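Local coordinates for molybdopterin-guanine dinucleotide biosynthesis protein A (MobA) (Archaeoglobus fulgidus, PDB 3NGW), which probably transfers a GMP moiety from GTP to molybdopterin, a nucleotidyl transfer in the biosynthesis of the molybdenum cofactor, at residues 71-76 and 147-152; 78-83 and 133-138; 111-116 and 127-132. All coordinates share one frame; numbering follows the deposited sequence.

Contact 1. Residues 71-76 and 147-152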
loop_
_atom_site.group_PDB
_atom_site.type_symbol
_atom_site.label_atom_id
_atom_site.label_comp_id
_atom_site.label_asym_id
_atom_site.label_seq_id
_atom_site.Cartn_x
_atom_site.Cartn_y
_atom_site.Cartn_z
ATOM N N GLY A 71 10.400 6.162 -3.162
ATOM C CA GLY A 71 10.035 4.761 -3.320
ATOM C C GLY A 71 9.070 4.218 -2.281
ATOM O O GLY A 71 8.581 4.957 -1.435
ATOM N N SER A 72 8.810 2.916 -2.334
ATOM C CA SER A 72 7.888 2.278 -1.407
ATOM C C SER A 72 8.402 2.228 0.030
ATOM O O SER A 72 7.660 2.515 0.969
ATOM C CB SER A 72 7.570 0.868 -1.896
ATOM O OG SER A 72 6.997 0.919 -3.186
ATOM N N ILE A 73 9.668 1.853 0.194
ATOM C CA ILE A 73 10.290 1.773 1.513
ATOM C C ILE A 73 10.188 3.111 2.257
ATOM O O ILE A 73 9.997 3.143 3.471
ATOM C CB ILE A 73 11.783 1.405 1.408
ATOM C CG1 ILE A 73 11.959 0.075 0.682
ATOM C CG2 ILE A 73 12.386 1.299 2.794
ATOM C CD1 ILE A 73 13.427 -0.298 0.458
ATOM N N ALA A 74 10.323 4.211 1.525
ATOM C CA ALA A 74 10.254 5.534 2.127
ATOM C C ALA A 74 8.823 5.869 2.521
ATOM O O ALA A 74 8.588 6.612 3.476
ATOM C CB ALA A 74 10.785 6.575 1.153
ATOM N N GLY A 75 7.877 5.314 1.769
ATOM C CA GLY A 75 6.473 5.551 2.030
ATOM C C GLY A 75 6.006 4.778 3.247
ATOM O O GLY A 75 5.260 5.308 4.063
ATOM N N ILE A 76 6.438 3.525 3.364
ATOM C CA ILE A 76 6.066 2.694 4.501
ATOM C C ILE A 76 6.693 3.292 5.756
ATOM O O ILE A 76 6.024 3.474 6.779
ATOM C CB ILE A 76 6.557 1.244 4.309
ATOM C CG1 ILE A 76 5.810 0.604 3.139
ATOM C CG2 ILE A 76 6.331 0.428 5.577
ATOM C CD1 ILE A 76 6.382 -0.744 2.708
ATOM N N ARG A 147 16.754 0.578 -2.640
ATOM C CA ARG A 147 15.342 0.629 -2.998
ATOM C C ARG A 147 14.714 -0.749 -3.189
ATOM O O ARG A 147 13.719 -0.895 -3.897
ATOM C CB ARG A 147 15.144 1.481 -4.252
ATOM C CG ARG A 147 15.460 2.963 -4.037
ATOM C CD ARG A 147 15.056 3.818 -5.237
ATOM N NE ARG A 147 13.622 3.723 -5.519
ATOM C CZ ARG A 147 13.000 4.388 -6.489
ATOM N NH1 ARG A 147 13.680 5.206 -7.285
ATOM N NH2 ARG A 147 11.696 4.230 -6.667
ATOM N N LYS A 148 15.297 -1.753 -2.546
ATOM C CA LYS A 148 14.792 -3.117 -2.625
ATOM C C LYS A 148 14.272 -3.538 -1.253
ATOM O O LYS A 148 15.040 -3.934 -0.378
ATOM C CB LYS A 148 15.905 -4.061 -3.080
ATOM C CG LYS A 148 15.660 -4.717 -4.431
ATOM C CD LYS A 148 15.614 -3.698 -5.565
ATOM C CE LYS A 148 15.293 -4.364 -6.900
ATOM N NZ LYS A 148 15.228 -3.389 -8.021
ATOM N N ILE A 149 12.959 -3.457 -1.079
ATOM C CA ILE A 149 12.322 -3.797 0.189
ATOM C C ILE A 149 12.785 -5.143 0.757
ATOM O O ILE A 149 12.881 -5.308 1.971
ATOM C CB ILE A 149 10.774 -3.797 0.036
ATOM C CG1 ILE A 149 10.107 -3.813 1.410
ATOM C CG2 ILE A 149 10.326 -4.995 -0.796
ATOM C CD1 ILE A 149 10.255 -2.526 2.179
ATOM N N LEU A 150 13.090 -6.094 -0.120
ATOM C CA LEU A 150 13.527 -7.421 0.311
ATOM C C LEU A 150 14.791 -7.394 1.165
ATOM O O LEU A 150 14.984 -8.245 2.035
ATOM C CB LEU A 150 13.757 -8.325 -0.908
ATOM C CG LEU A 150 12.585 -8.555 -1.874
ATOM C CD1 LEU A 150 11.373 -9.046 -1.085
ATOM C CD2 LEU A 150 12.249 -7.261 -2.624
ATOM N N VAL A 151 15.656 -6.418 0.917
ATOM C CA VAL A 151 16.899 -6.306 1.664
ATOM C C VAL A 151 16.690 -6.045 3.153
ATOM O O VAL A 151 17.194 -6.788 3.987
ATOM C CB VAL A 151 17.792 -5.199 1.072
ATOM C CG1 VAL A 151 19.042 -5.024 1.920
ATOM C CG2 VAL A 151 18.160 -5.561 -0.357
ATOM N N PRO A 152 15.957 -4.975 3.509
ATOM C CA PRO A 152 15.768 -4.740 4.944
ATOM C C PRO A 152 14.857 -5.771 5.615
ATOM O O PRO A 152 14.962 -6.011 6.820
ATOM C CB PRO A 152 15.222 -3.313 4.996
ATOM C CG PRO A 152 14.595 -3.119 3.652
ATOM C CD PRO A 152 15.498 -3.823 2.708
HETATM O O HOH W 1 11.655 1.142 -2.798
#

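Contact 2. Residues 78-83 and 133-138. With CA (calcium ion), chain B.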
loop_
_atom_site.group_PDB
_atom_site.type_symbol
_atom_site.label_atom_id
_atom_site.label_comp_id
_atom_site.label_asym_id
_atom_site.label_seq_id
_atom_site.Cartn_x
_atom_site.Cartn_y
_atom_site.Cartn_z
ATOM N N ALA A 78 7.577 6.305 6.316
ATOM C CA ALA A 78 6.877 7.537 6.642
ATOM C C ALA A 78 5.629 7.244 7.469
ATOM O O ALA A 78 5.357 7.923 8.464
ATOM C CB ALA A 78 6.493 8.278 5.360
ATOM N N ALA A 79 4.861 6.244 7.056
ATOM C CA ALA A 79 3.647 5.887 7.788
ATOM C C ALA A 79 3.985 5.388 9.194
ATOM O O ALA A 79 3.316 5.743 10.156
ATOM C CB ALA A 79 2.855 4.820 7.019
ATOM N N LEU A 80 5.018 4.562 9.321
ATOM C CA LEU A 80 5.389 4.068 10.636
ATOM C C LEU A 80 5.805 5.207 11.560
ATOM O O LEU A 80 5.467 5.202 12.748
ATOM C CB LEU A 80 6.512 3.038 10.531
ATOM C CG LEU A 80 6.095 1.772 9.777
ATOM C CD1 LEU A 80 7.266 0.827 9.707
ATOM C CD2 LEU A 80 4.910 1.103 10.466
ATOM N N ARG A 81 6.528 6.190 11.023
ATOM C CA ARG A 81 6.971 7.331 11.826
ATOM C C ARG A 81 5.807 8.274 12.147
ATOM O O ARG A 81 5.869 9.048 13.098
ATOM C CB ARG A 81 8.071 8.117 11.096
ATOM C CG ARG A 81 9.356 7.345 10.852
ATOM C CD ARG A 81 9.980 6.839 12.142
ATOM N NE ARG A 81 11.279 6.202 11.905
ATOM C CZ ARG A 81 11.900 5.407 12.774
ATOM N NH1 ARG A 81 11.349 5.137 13.953
ATOM N NH2 ARG A 81 13.076 4.882 12.472
ATOM N N HIS A 82 4.747 8.200 11.353
ATOM C CA HIS A 82 3.579 9.046 11.555
ATOM C C HIS A 82 2.644 8.570 12.661
ATOM O O HIS A 82 2.291 9.344 13.547
ATOM C CB HIS A 82 2.780 9.166 10.260
ATOM C CG HIS A 82 1.537 9.982 10.403
ATOM N ND1 HIS A 82 1.564 11.343 10.641
ATOM C CD2 HIS A 82 0.232 9.627 10.406
ATOM C CE1 HIS A 82 0.332 11.785 10.784
ATOM N NE2 HIS A 82 -0.498 10.764 10.646
ATOM N N PHE A 83 2.226 7.309 12.603
ATOM C CA PHE A 83 1.321 6.802 13.618
ATOM C C PHE A 83 1.544 5.366 14.086
ATOM O O PHE A 83 0.661 4.768 14.698
ATOM C CB PHE A 83 -0.142 7.000 13.177
ATOM C CG PHE A 83 -0.526 6.285 11.897
ATOM C CD1 PHE A 83 0.357 5.439 11.244
ATOM C CD2 PHE A 83 -1.802 6.464 11.355
ATOM C CE1 PHE A 83 -0.025 4.780 10.072
ATOM C CE2 PHE A 83 -2.191 5.808 10.183
ATOM C CZ PHE A 83 -1.300 4.970 9.542
ATOM N N SER A 133 8.327 -1.448 15.041
ATOM C CA SER A 133 9.641 -2.039 15.277
ATOM C C SER A 133 10.443 -2.314 14.002
ATOM O O SER A 133 11.652 -2.553 14.066
ATOM C CB SER A 133 9.477 -3.324 16.085
ATOM O OG SER A 133 8.525 -4.195 15.491
ATOM N N ALA A 134 9.761 -2.254 12.859
ATOM C CA ALA A 134 10.370 -2.478 11.555
ATOM C C ALA A 134 10.894 -1.187 10.921
ATOM O O ALA A 134 11.632 -1.231 9.944
ATOM C CB ALA A 134 9.352 -3.120 10.631
ATOM N N ALA A 135 10.518 -0.043 11.482
ATOM C CA ALA A 135 10.924 1.253 10.938
ATOM C C ALA A 135 12.427 1.546 10.843
ATOM O O ALA A 135 12.870 2.159 9.873
ATOM C CB ALA A 135 10.239 2.375 11.708
ATOM N N ASP A 136 13.208 1.129 11.834
ATOM C CA ASP A 136 14.638 1.395 11.804
ATOM C C ASP A 136 15.343 0.743 10.631
ATOM O O ASP A 136 16.140 1.382 9.952
ATOM C CB ASP A 136 15.309 0.936 13.101
ATOM C CG ASP A 136 14.886 1.756 14.297
ATOM O OD1 ASP A 136 14.766 2.992 14.156
ATOM O OD2 ASP A 136 14.680 1.167 15.382
ATOM N N GLU A 137 15.060 -0.532 10.404
ATOM C CA GLU A 137 15.688 -1.247 9.305
ATOM C C GLU A 137 15.278 -0.644 7.957
ATOM O O GLU A 137 16.080 -0.593 7.018
ATOM C CB GLU A 137 15.328 -2.734 9.365
ATOM C CG GLU A 137 16.504 -3.643 9.060
ATOM C CD GLU A 137 17.749 -3.273 9.856
ATOM O OE1 GLU A 137 17.686 -3.269 11.111
ATOM O OE2 GLU A 137 18.786 -2.979 9.221
ATOM N N LEU A 138 14.035 -0.179 7.865
ATOM C CA LEU A 138 13.545 0.437 6.636
ATOM C C LEU A 138 14.233 1.774 6.420
ATOM O O LEU A 138 14.589 2.123 5.298
ATOM C CB LEU A 138 12.024 0.646 6.696
ATOM C CG LEU A 138 11.153 -0.616 6.702
ATOM C CD1 LEU A 138 9.675 -0.231 6.667
ATOM C CD2 LEU A 138 11.492 -1.469 5.490
HETATM CA CA CA B . 14.623 3.433 17.044
HETATM O O HOH W 2 11.981 3.281 15.937
HETATM O O HOH W 3 16.831 4.807 16.068
HETATM O O HOH W 4 13.616 5.509 15.868
#

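Contact 3. Residues 111-116 and 127-132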
loop_
_atom_site.group_PDB
_atom_site.type_symbol
_atom_site.label_atom_id
_atom_site.label_comp_id
_atom_site.label_asym_id
_atom_site.label_seq_id
_atom_site.Cartn_x
_atom_site.Cartn_y
_atom_site.Cartn_z
ATOM N N ALA A 111 0.550 -11.716 16.229
ATOM C CA ALA A 111 1.766 -12.471 15.915
ATOM C C ALA A 111 3.044 -11.926 16.550
ATOM O O ALA A 111 4.000 -12.673 16.767
ATOM C CB ALA A 111 1.944 -12.557 14.405
ATOM N N GLY A 112 3.065 -10.628 16.844
ATOM C CA GLY A 112 4.247 -10.022 17.439
ATOM C C GLY A 112 5.467 -10.164 16.540
ATOM O O GLY A 112 6.474 -10.766 16.919
ATOM N N CYS A 113 5.374 -9.597 15.343
ATOM C CA CYS A 113 6.444 -9.661 14.352
ATOM C C CYS A 113 6.663 -8.267 13.797
ATOM O O CYS A 113 5.833 -7.390 14.003
ATOM C CB CYS A 113 6.017 -10.573 13.211
ATOM S SG CYS A 113 4.452 -10.032 12.475
ATOM N N ASP A 114 7.765 -8.053 13.082
ATOM C CA ASP A 114 8.005 -6.734 12.510
ATOM C C ASP A 114 7.097 -6.504 11.298
ATOM O O ASP A 114 6.690 -5.379 11.024
ATOM C CB ASP A 114 9.469 -6.558 12.113
ATOM C CG ASP A 114 10.406 -6.693 13.287
ATOM O OD1 ASP A 114 10.149 -6.071 14.338
ATOM O OD2 ASP A 114 11.406 -7.421 13.151
ATOM N N ALA A 115 6.777 -7.568 10.577
ATOM C CA ALA A 115 5.901 -7.461 9.415
ATOM C C ALA A 115 5.251 -8.800 9.083
ATOM O O ALA A 115 5.837 -9.864 9.291
ATOM C CB ALA A 115 6.690 -6.943 8.201
ATOM N N LEU A 116 4.025 -8.728 8.586
ATOM C CA LEU A 116 3.268 -9.903 8.178
ATOM C C LEU A 116 2.950 -9.631 6.711
ATOM O O LEU A 116 2.145 -8.750 6.398
ATOM C CB LEU A 116 1.969 -10.026 8.981
ATOM C CG LEU A 116 1.068 -11.193 8.548
ATOM C CD1 LEU A 116 1.635 -12.472 9.109
ATOM C CD2 LEU A 116 -0.357 -10.992 9.039
ATOM N N LEU A 127 1.068 -4.825 0.420
ATOM C CA LEU A 127 -0.256 -5.217 0.875
ATOM C C LEU A 127 0.010 -6.120 2.072
ATOM O O LEU A 127 -0.244 -7.324 2.037
ATOM C CB LEU A 127 -1.002 -5.962 -0.232
ATOM C CG LEU A 127 -2.534 -5.977 -0.177
ATOM C CD1 LEU A 127 -3.035 -7.090 0.691
ATOM C CD2 LEU A 127 -3.024 -4.630 0.331
ATOM N N ALA A 128 0.553 -5.515 3.129
ATOM C CA ALA A 128 0.892 -6.243 4.350
ATOM C C ALA A 128 0.929 -5.379 5.611
ATOM O O ALA A 128 0.835 -4.155 5.559
ATOM C CB ALA A 128 2.237 -6.932 4.170
ATOM N N TYR A 129 1.074 -6.058 6.743
ATOM C CA TYR A 129 1.148 -5.433 8.053
ATOM C C TYR A 129 2.603 -5.129 8.420
ATOM O O TYR A 129 3.495 -5.958 8.211
ATOM C CB TYR A 129 0.549 -6.378 9.100
ATOM C CG TYR A 129 0.896 -6.013 10.526
ATOM C CD1 TYR A 129 0.166 -5.051 11.231
ATOM C CD2 TYR A 129 2.012 -6.573 11.146
ATOM C CE1 TYR A 129 0.554 -4.656 12.523
ATOM C CE2 TYR A 129 2.400 -6.182 12.420
ATOM C CZ TYR A 129 1.674 -5.229 13.099
ATOM O OH TYR A 129 2.108 -4.854 14.348
ATOM N N TYR A 130 2.838 -3.934 8.951
ATOM C CA TYR A 130 4.170 -3.525 9.388
ATOM C C TYR A 130 4.011 -2.925 10.781
ATOM O O TYR A 130 3.098 -2.137 11.019
ATOM C CB TYR A 130 4.792 -2.469 8.444
ATOM C CG TYR A 130 5.184 -2.978 7.061
ATOM C CD1 TYR A 130 4.256 -3.039 6.020
ATOM C CD2 TYR A 130 6.477 -3.442 6.806
ATOM C CE1 TYR A 130 4.606 -3.554 4.763
ATOM C CE2 TYR A 130 6.829 -3.960 5.557
ATOM C CZ TYR A 130 5.890 -4.014 4.547
ATOM O OH TYR A 130 6.233 -4.556 3.328
ATOM N N ALA A 131 4.881 -3.326 11.699
ATOM C CA ALA A 131 4.849 -2.805 13.057
ATOM C C ALA A 131 5.907 -1.715 13.132
ATOM O O ALA A 131 6.800 -1.657 12.288
ATOM C CB ALA A 131 5.162 -3.913 14.059
ATOM N N GLU A 132 5.801 -0.851 14.135
ATOM C CA GLU A 132 6.750 0.240 14.333
ATOM C C GLU A 132 8.183 -0.257 14.472
ATOM O O GLU A 132 9.135 0.422 14.078
ATOM C CB GLU A 132 6.375 1.018 15.591
ATOM C CG GLU A 132 7.343 2.119 15.963
ATOM C CD GLU A 132 6.876 2.913 17.169
ATOM O OE1 GLU A 132 5.882 3.661 17.040
ATOM O OE2 GLU A 132 7.492 2.778 18.254
#

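Contact 1. Residues 71-76 and 147-152
Ile73, in the first turn of helix 72-83, lays its long branch across the backbone that leads from Arg147 to Ile149, and this is the tight half of the contact. With CG1 beside the backbone N (chi1 -58°) and the branch extended to its end, Ile73 CG1 comes within 3.5 Å of Ile149 CD1, while Ile73 CD1 goes farther and rests 3.5 Å from Ile149 N. The two isoleucines run past one another in opposite directions, so each touches the other along its flank. On Ile149 the CG1 branch is anti to the backbone N (chi1 -166°), and it presents CD1 to the helix. There Ile149 CD1 also lies 4.3 Å from Ile76 CD1, one helical turn beyond Ile73. Pro152 contributes more loosely, its CG 4.4 Å from Ile73 CD1.

Toward the N-cap residue Gly71 the packing gives way to an exposed, polar margin. No direct hydrogen bond joins the two segments; instead a water accepts a weak bond from Ser72 N and donates to Arg147 O at 3.1 Å. Arg147, bent at chi3, brings its guanidinium obliquely to the backbone of Gly71, with NH2 3.8 Å from Gly71 CA.

Leu138 and Ile142 of helix 135-143 add to the apolar side, touching Ile76 and Ile73 respectively. The arrangement is plain helix-to-loop packing within an alpha/beta nucleotidyltransferase domain of GT-A type, where the start of one helix is covered by the segment entering another.

Contact 2. Residues 78-83 and 133-138
Arg81 reaches from helix 72-83 over Ala135 to the carboxylate of Asp136. Its NH2 forms a salt bridge with Asp136 OD1 at 3.0 Å, nearly straight at the hydrogen (168°). The acceptor lies in the guanidinium plane, whereas the donor stands above the carboxylate plane; the two planes are turned 50° apart. Ala135 CB sits over the centre of one guanidinium face, 3.6 Å from Arg81 CZ. The bend of Arg81 at chi2 (-58°) carries the extended remainder across to this methyl. On the buried side of the contact, Leu80 CD1 packs 3.9 Å from Ala135 CB and 4.0 Å from Leu138 CD1.

Farther out, Arg81 NH1 donates to a water at 2.8 Å. Asp136 binds the calcium ion through OD2 at 2.8 Å, with OD1 2.9 Å from the metal, and three waters, that one among them, are further ligands. The cation and the arginine would probably favour a charged carboxylate. Glu139, one turn beyond Ala135, forms a second salt bridge with Arg81 NH2 and so helps fix the guanidinium.

The contact joins the C-terminal half of helix 72-83 to the beginning of helix 135-143, with Ala78 and His82 packing on strand 40-44.

Contact 3. Residues 111-116 and 127-132
The beta hairpin of strands 115-119 and 129-130 begins its antiparallel pairing here, with Leu116 opposite Tyr129 as a hydrogen-bonded pair and Ala115 opposite Tyr130 as a non-hydrogen-bonded one. Leu116 N donates to Tyr129 O at 2.8 Å (158° at the hydrogen). One step along, Ala131 N gives Asp114 O a straighter bond of 2.8 Å (173°). Between them, Ala115 CA makes a CA-H...O contact of 3.1 Å with Tyr129 O.

On one face of the sheet, Leu116 CB meets Tyr129 CB at 3.9 Å. With CG anti to the backbone N (chi1 164°), the Tyr129 ring extends back along the neighbouring segment, its edge toward Cys113 O and its CE2 4.4 Å from Cys113 SG in an oblique sulfur-aromatic contact. The phenol OH is hydrogen-bonded to Glu109. On the other face Ala115 CB approaches the Tyr130 ring obliquely, 3.8 Å from CD2, while Tyr130 OH bonds to Pro125 O.

Strand 86-90 flanks Tyr130 and strand 158-162 flanks Ala115, which places the hairpin inside the mixed sheet. A single antiparallel strand, 129-130, set into an otherwise parallel sheet of order 3-2-1-4-6-5-7 is characteristic of the GT-A nucleotidyltransferase fold.

In the fold
From the N terminus the chain builds strands 2-6, 40-44 and 62-63 before it reaches helix 72-83, whose opening turn belongs to contact 1 and whose later turns belong to contact 2. It then passes through strand 86-90 and helix 98-111 to the hairpin, where contact 3 closes the shortest loop, between 111-116 and 127-132. Contact 2 closes next, at 133-138, and contact 1 last, at 147-152, so the three loops nest without crossing. The seams meet: Leu138 packs against Ile149, Leu80 against the backbone of Tyr130 and Ala131, and Ile76 against the Tyr130 ring. Together they tie helices 72-83, 135-143 and 150-154 to strand 129-130 and its hairpin partner in the central sheet.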